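Local structure of hydrolase, haloacid dehalogenase-like family (Pseudomonas syringae pv. tomato, 3S6J) at residues E[25-29]-E[41-45]. The protein is a calcium-binding haloacid dehalogenase-like hydrolase that probably acts as a sugar phosphatase. Residues are numbered along the deposited sequence; the frame is centred on the assembly and turned at random.
Sequences VAAWK and MWRIH
In the helical cap domain inserted after the first strand of the Rossmann-like core, as in other haloacid dehalogenase-like hydrolases, Val25, Ala26, Trp28 and Lys29 of helix 21-34 pack against Met41, Ile44 and His45 at the start of helix 41-47. The two segments run at 119° to each other, their axes 9.5 Å apart, and apolar side chains pack between them. Met41, a selenomethionine, reaches over to helix 21-34: its chain bends at the last torsion (chi3 104°), which brings CE up against CG1 of Val25, 3.5 Å away in a tight contact, and 3.7 Å from CA of Ala26. Its SE lies 3.7 Å from CG of Lys29, whose aliphatic chain crosses it obliquely and runs on past Met41, and NZ bonds to the carbonyl of Leu39 and forms a salt bridge with Asp33. The branches of Ile44 divide their work. CD1 sits 3.8 Å from CA of Lys29, whereas CG2, placed opposite the backbone N across the first torsion, meets CB of Trp28 at 3.6 Å; the indole itself leads off to stack on His79. At the end nearer the calcium site His45 bonds through NE2 to the carbonyl of Gly193 and through ND1 to Tyr22 OH of the second subunit, two bonds that fix the rotation of its ring, and Val25 CG2 rests 4.0 Å from its CB.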
loop_
_atom_site.group_PDB
_atom_site.type_symbol
_atom_site.label_atom_id
_atom_site.label_comp_id
_atom_site.label_asym_id
_atom_site.label_seq_id
_atom_site.Cartn_x
_atom_site.Cartn_y
_atom_site.Cartn_z
ATOM N N VAL E 25 7.805 -0.564 5.040
ATOM C CA VAL E 25 6.696 -1.308 5.631
ATOM C C VAL E 25 7.111 -2.694 6.157
ATOM O O VAL E 25 6.818 -3.049 7.302
ATOM C CB VAL E 25 5.491 -1.448 4.640
ATOM C CG1 VAL E 25 4.347 -2.186 5.305
ATOM C CG2 VAL E 25 5.004 -0.090 4.195
ATOM N N ALA E 26 7.792 -3.473 5.327
ATOM C CA ALA E 26 8.190 -4.831 5.699
ATOM C C ALA E 26 9.134 -4.822 6.899
ATOM O O ALA E 26 9.001 -5.640 7.821
ATOM C CB ALA E 26 8.830 -5.529 4.510
ATOM N N ALA E 27 10.055 -3.860 6.903
ATOM C CA ALA E 27 10.988 -3.665 8.013
ATOM C C ALA E 27 10.271 -3.330 9.324
ATOM O O ALA E 27 10.624 -3.863 10.380
ATOM C CB ALA E 27 12.012 -2.580 7.671
ATOM N N TRP E 28 9.297 -2.416 9.272
ATOM C CA TRP E 28 8.518 -2.128 10.468
ATOM C C TRP E 28 7.724 -3.350 10.928
ATOM O O TRP E 28 7.653 -3.624 12.127
ATOM C CB TRP E 28 7.607 -0.911 10.287
ATOM C CG TRP E 28 8.365 0.360 10.462
ATOM C CD1 TRP E 28 8.637 1.291 9.506
ATOM C CD2 TRP E 28 9.018 0.809 11.662
ATOM N NE1 TRP E 28 9.396 2.297 10.032
ATOM C CE2 TRP E 28 9.645 2.032 11.357
ATOM C CE3 TRP E 28 9.119 0.302 12.962
ATOM C CZ2 TRP E 28 10.373 2.762 12.307
ATOM C CZ3 TRP E 28 9.838 1.031 13.915
ATOM C CH2 TRP E 28 10.455 2.245 13.582
ATOM N N LYS E 29 7.143 -4.080 9.971
ATOM C CA LYS E 29 6.311 -5.237 10.284
ATOM C C LYS E 29 7.094 -6.296 11.061
ATOM O O LYS E 29 6.610 -6.850 12.048
ATOM C CB LYS E 29 5.715 -5.847 9.009
ATOM C CG LYS E 29 4.883 -7.104 9.258
ATOM C CD LYS E 29 3.723 -6.817 10.235
ATOM C CE LYS E 29 2.715 -7.955 10.192
ATOM N NZ LYS E 29 1.847 -7.989 11.398
HETATM N N MSE E 41 -0.446 -4.820 8.037
HETATM C CA MSE E 41 0.460 -3.975 7.271
HETATM C C MSE E 41 -0.117 -2.702 6.644
HETATM O O MSE E 41 0.621 -1.752 6.442
HETATM C CB MSE E 41 1.257 -4.803 6.267
HETATM C CG MSE E 41 2.587 -5.216 6.904
HETATM SE SE MSE E 41 3.291 -6.609 5.954
HETATM C CE MSE E 41 4.698 -5.640 4.982
ATOM N N TRP E 42 -1.412 -2.658 6.363
ATOM C CA TRP E 42 -2.001 -1.408 5.856
ATOM C C TRP E 42 -1.891 -0.247 6.882
ATOM O O TRP E 42 -1.653 0.912 6.497
ATOM C CB TRP E 42 -3.453 -1.608 5.399
ATOM C CG TRP E 42 -4.423 -1.725 6.541
ATOM C CD1 TRP E 42 -4.680 -2.838 7.291
ATOM C CD2 TRP E 42 -5.269 -0.689 7.057
ATOM N NE1 TRP E 42 -5.633 -2.548 8.252
ATOM C CE2 TRP E 42 -6.006 -1.239 8.123
ATOM C CE3 TRP E 42 -5.464 0.653 6.722
ATOM C CZ2 TRP E 42 -6.919 -0.488 8.872
ATOM C CZ3 TRP E 42 -6.375 1.392 7.452
ATOM C CH2 TRP E 42 -7.092 0.816 8.517
ATOM N N ARG E 43 -2.040 -0.566 8.174
ATOM C CA ARG E 43 -1.901 0.420 9.252
ATOM C C ARG E 43 -0.469 0.945 9.347
ATOM O O ARG E 43 -0.253 2.117 9.627
ATOM C CB ARG E 43 -2.352 -0.154 10.628
ATOM C CG ARG E 43 -3.650 -0.972 10.598
ATOM C CD ARG E 43 -4.323 -1.142 11.968
ATOM N NE ARG E 43 -5.065 0.081 12.273
ATOM C CZ ARG E 43 -6.384 0.172 12.410
ATOM N NH1 ARG E 43 -7.155 -0.896 12.321
ATOM N NH2 ARG E 43 -6.922 1.352 12.663
ATOM N N ILE E 44 0.516 0.075 9.125
ATOM C CA ILE E 44 1.916 0.515 9.095
ATOM C C ILE E 44 2.191 1.401 7.869
ATOM O O ILE E 44 2.891 2.416 7.958
ATOM C CB ILE E 44 2.904 -0.681 9.125
ATOM C CG1 ILE E 44 2.742 -1.469 10.440
ATOM C CG2 ILE E 44 4.343 -0.176 8.968
ATOM C CD1 ILE E 44 3.337 -2.884 10.447
ATOM N N HIS E 45 1.608 1.023 6.736
ATOM C CA HIS E 45 1.798 1.743 5.465
ATOM C C HIS E 45 1.229 3.153 5.589
ATOM O O HIS E 45 1.778 4.106 5.038
ATOM C CB HIS E 45 1.121 0.977 4.306
ATOM C CG HIS E 45 1.461 1.493 2.934
ATOM N ND1 HIS E 45 1.056 0.858 1.788
ATOM C CD2 HIS E 45 2.189 2.574 2.539
ATOM C CE1 HIS E 45 1.519 1.516 0.733
ATOM N NE2 HIS E 45 2.204 2.558 1.169
#